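Local coordinates for Lys-gingipain W83 (Porphyromonas gingivalis, PDB 6I9A), which cleaves proteins after lysine as a secreted cysteine protease and may act as a virulence factor in periodontal disease, at residues A[32-37]-A[138-143]. Sequence-based numbering, arbitrary orientation.
Sequences LTWKAQ and MYEKAT
The indole of Trp34 carries the aliphatic part of Lys141 over one face, the carboxylate of Glu140 at its pyrrole edge and Gln37 OE1 in plane at the benzene edge. Lys141 CG stands 3.8 Å from the centroid of the six-membered ring of Trp34, almost on the ring normal, a CH-pi contact, and the extended lysine chain runs on across the same face until CE is 3.5 Å from Trp34 CE3. At the pyrrole edge, Trp34 NE1 donates to Glu140 OE1 over 2.8 Å. The acceptor lies almost in the indole plane, yet the bond is bent, N-H...O 144°. With the ring and carboxylate planes 78° apart, the N-H meets OE1 from above the carboxylate plane. Lys35 NZ reaches Glu140 OE1 from the opposite face, on its syn side, in a salt bridge of 2.9 Å. CG of Trp34 lies anti to the backbone N (chi1 167°), carrying the indole across to helix 126-141, while Lys35 bends at chi2 to bring its ammonium round to Glu140. One water links Lys35 NZ to Glu140 OE2; another joins Gln37 OE1 to Lys141 NZ. Lys35 NZ also forms a salt bridge with Asp362 and a hydrogen bond with Ser364, and Val437 and Ile447 of the Ig-like domain pack on Trp34. Helices 25-37 and 126-141 of the catalytic domain are thus joined beside that C-terminal domain, away from the active site. With OE1 gripped by two donors and OE2 by a water, the buried Glu140 is probably kept ionised, its charge probably offset in part by an ammonium that Asp362 shares.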
ATOM      1  N   LEU A  32      13.236  -8.512   2.402  1.00 10.78           N
ATOM      2  CA  LEU A  32      13.371  -9.269   1.148  1.00 10.64           C
ATOM      3  C   LEU A  32      13.145 -10.765   1.357  1.00 11.10           C
ATOM      4  O   LEU A  32      12.508 -11.430   0.533  1.00 11.22           O
ATOM      5  CB  LEU A  32      14.783  -9.039   0.557  1.00 11.65           C
ATOM      6  CG  LEU A  32      15.091  -7.586   0.180  1.00 11.98           C
ATOM      7  CD1 LEU A  32      16.556  -7.453  -0.150  1.00 14.02           C
ATOM      8  CD2 LEU A  32      14.164  -7.047  -0.933  1.00 12.06           C
ATOM      9  N   THR A  33      13.621 -11.303   2.466  1.00 11.48           N
ATOM     10  CA  THR A  33      13.434 -12.734   2.765  1.00 11.45           C
ATOM     11  C   THR A  33      11.946 -13.060   2.803  1.00 11.10           C
ATOM     12  O   THR A  33      11.475 -14.011   2.188  1.00 11.32           O
ATOM     13  CB  THR A  33      14.123 -13.113   4.057  1.00 13.41           C
ATOM     14  OG1 THR A  33      15.535 -12.932   3.882  1.00 14.15           O
ATOM     15  CG2 THR A  33      13.806 -14.536   4.503  1.00 13.79           C
ATOM     16  N   TRP A  34      11.179 -12.264   3.573  1.00 10.19           N
ATOM     17  CA  TRP A  34       9.727 -12.493   3.692  1.00 10.58           C
ATOM     18  C   TRP A  34       8.998 -12.298   2.367  1.00  9.94           C
ATOM     19  O   TRP A  34       8.136 -13.093   2.019  1.00 10.16           O
ATOM     20  CB  TRP A  34       9.154 -11.613   4.789  1.00 11.41           C
ATOM     21  CG  TRP A  34       7.662 -11.524   4.809  1.00 10.74           C
ATOM     22  CD1 TRP A  34       6.939 -10.376   4.628  1.00 11.22           C
ATOM     23  CD2 TRP A  34       6.701 -12.585   4.932  1.00 10.61           C
ATOM     24  NE1 TRP A  34       5.603 -10.633   4.722  1.00 11.01           N
ATOM     25  CE2 TRP A  34       5.420 -11.986   4.894  1.00 10.68           C
ATOM     26  CE3 TRP A  34       6.793 -13.987   5.115  1.00 11.63           C
ATOM     27  CZ2 TRP A  34       4.248 -12.733   4.996  1.00 11.11           C
ATOM     28  CZ3 TRP A  34       5.624 -14.717   5.196  1.00 12.30           C
ATOM     29  CH2 TRP A  34       4.374 -14.100   5.157  1.00 11.74           C
ATOM     30  N   LYS A  35       9.345 -11.240   1.593  1.00 10.91           N
ATOM     31  CA  LYS A  35       8.669 -11.047   0.314  1.00 10.70           C
ATOM     32  C   LYS A  35       8.917 -12.234  -0.618  1.00  9.71           C
ATOM     33  O   LYS A  35       8.009 -12.691  -1.290  1.00 10.06           O
ATOM     34  CB  LYS A  35       9.110  -9.741  -0.351  1.00 10.43           C
ATOM     35  CG  LYS A  35       8.695  -8.477   0.430  1.00 10.84           C
ATOM     36  CD  LYS A  35       7.183  -8.389   0.791  1.00 10.91           C
ATOM     37  CE  LYS A  35       6.913  -7.035   1.387  1.00 10.98           C
ATOM     38  NZ  LYS A  35       5.490  -6.814   1.717  1.00 10.58           N
ATOM     39  N   ALA A  36      10.160 -12.798  -0.616  1.00 10.34           N
ATOM     40  CA  ALA A  36      10.416 -14.002  -1.458  1.00 10.27           C
ATOM     41  C   ALA A  36       9.592 -15.168  -0.921  1.00 10.50           C
ATOM     42  O   ALA A  36       8.953 -15.903  -1.690  1.00 10.66           O
ATOM     43  CB  ALA A  36      11.893 -14.361  -1.428  1.00 11.62           C
ATOM     44  N   GLN A  37       9.556 -15.339   0.413  1.00 10.48           N
ATOM     45  CA  GLN A  37       8.812 -16.449   0.998  1.00 10.71           C
ATOM     46  C   GLN A  37       7.327 -16.415   0.656  1.00 10.86           C
ATOM     47  O   GLN A  37       6.696 -17.470   0.473  1.00 10.69           O
ATOM     48  CB  GLN A  37       8.995 -16.459   2.527  1.00 10.90           C
ATOM     49  CG  GLN A  37      10.387 -16.911   2.911  1.00 12.17           C
ATOM     50  CD  GLN A  37      10.687 -16.687   4.370  1.00 11.81           C
ATOM     51  OE1 GLN A  37      10.083 -15.848   5.037  1.00 14.36           O
ATOM     52  NE2 GLN A  37      11.655 -17.456   4.897  1.00 15.90           N
ATOM     53  N   MET A 138       5.183  -7.935  11.278  1.00 10.57           N
ATOM     54  CA  MET A 138       4.181  -8.343  12.261  1.00 11.38           C
ATOM     55  C   MET A 138       2.791  -8.320  11.653  1.00 10.39           C
ATOM     56  O   MET A 138       1.970  -9.221  11.852  1.00 10.26           O
ATOM     57  CB  MET A 138       4.228  -7.426  13.481  1.00 11.02           C
ATOM     58  CG  MET A 138       3.079  -7.734  14.421  1.00 11.38           C
ATOM     59  SD  MET A 138       3.265  -7.127  16.104  1.00 13.00           S
ATOM     60  CE  MET A 138       4.491  -8.345  16.710  1.00 14.25           C
ATOM     61  N   TYR A 139       2.513  -7.277  10.837  1.00  9.67           N
ATOM     62  CA  TYR A 139       1.186  -7.167  10.261  1.00  9.78           C
ATOM     63  C   TYR A 139       0.910  -8.273   9.245  1.00  8.93           C
ATOM     64  O   TYR A 139      -0.125  -8.961   9.299  1.00  9.48           O
ATOM     65  CB  TYR A 139       1.043  -5.779   9.590  1.00  9.53           C
ATOM     66  CG  TYR A 139      -0.363  -5.519   9.087  1.00  9.42           C
ATOM     67  CD1 TYR A 139      -1.339  -4.976   9.935  1.00  9.71           C
ATOM     68  CD2 TYR A 139      -0.725  -5.819   7.772  1.00 10.23           C
ATOM     69  CE1 TYR A 139      -2.618  -4.752   9.491  1.00  9.98           C
ATOM     70  CE2 TYR A 139      -2.014  -5.589   7.316  1.00 10.74           C
ATOM     71  CZ  TYR A 139      -2.943  -5.023   8.166  1.00  9.76           C
ATOM     72  OH  TYR A 139      -4.207  -4.773   7.704  1.00 11.95           O
ATOM     73  N   GLU A 140       1.851  -8.497   8.316  1.00  9.65           N
ATOM     74  CA  GLU A 140       1.645  -9.468   7.228  1.00  9.86           C
ATOM     75  C   GLU A 140       1.727 -10.928   7.683  1.00 10.07           C
ATOM     76  O   GLU A 140       1.048 -11.786   7.113  1.00 10.96           O
ATOM     77  CB  GLU A 140       2.666  -9.247   6.105  1.00 10.77           C
ATOM     78  CG  GLU A 140       2.518  -7.897   5.424  1.00 10.75           C
ATOM     79  CD  GLU A 140       3.189  -7.941   4.062  1.00 10.32           C
ATOM     80  OE1 GLU A 140       4.411  -8.198   3.994  1.00 10.69           O
ATOM     81  OE2 GLU A 140       2.504  -7.678   3.045  1.00 11.18           O
ATOM     82  N   LYS A 141       2.576 -11.202   8.681  1.00 10.66           N
ATOM     83  CA  LYS A 141       2.669 -12.554   9.248  1.00 10.87           C
ATOM     84  C   LYS A 141       1.606 -12.746  10.321  1.00 11.07           C
ATOM     85  O   LYS A 141       1.413 -13.881  10.806  1.00 13.53           O
ATOM     86  CB  LYS A 141       4.041 -12.796   9.863  1.00 12.79           C
ATOM     87  CG  LYS A 141       5.133 -12.816   8.795  1.00 13.44           C
ATOM     88  CD  LYS A 141       6.453 -13.173   9.482  1.00 15.40           C
ATOM     89  CE  LYS A 141       7.575 -13.405   8.518  1.00 17.08           C
ATOM     90  NZ  LYS A 141       8.705 -14.118   9.230  1.00 19.12           N
ATOM     91  N   ALA A 142       0.879 -11.652  10.692  1.00 11.15           N
ATOM     92  CA  ALA A 142      -0.193 -11.695  11.693  1.00 11.36           C
ATOM     93  C   ALA A 142       0.266 -12.313  12.999  1.00 11.51           C
ATOM     94  O   ALA A 142      -0.401 -13.161  13.578  1.00 13.52           O
ATOM     95  CB  ALA A 142      -1.431 -12.409  11.153  1.00 12.26           C
ATOM     96  N   THR A 143       1.403 -11.783  13.498  1.00 11.94           N
ATOM     97  CA  THR A 143       1.981 -12.268  14.768  1.00 12.02           C
ATOM     98  C   THR A 143       1.618 -11.345  15.927  1.00 12.75           C
ATOM     99  O   THR A 143       2.157 -11.510  17.030  1.00 14.72           O
ATOM    100  CB  THR A 143       3.507 -12.373  14.622  1.00 13.67           C
ATOM    101  OG1 THR A 143       3.991 -11.082  14.269  1.00 14.23           O
ATOM    102  CG2 THR A 143       3.929 -13.443  13.640  1.00 14.71           C
TER
HETATM  103  O   HOH W   1       3.089  -8.125   0.490  1.00 11.33           O
HETATM  104  O   HOH W   2      10.625 -14.366   7.248  1.00 17.98           O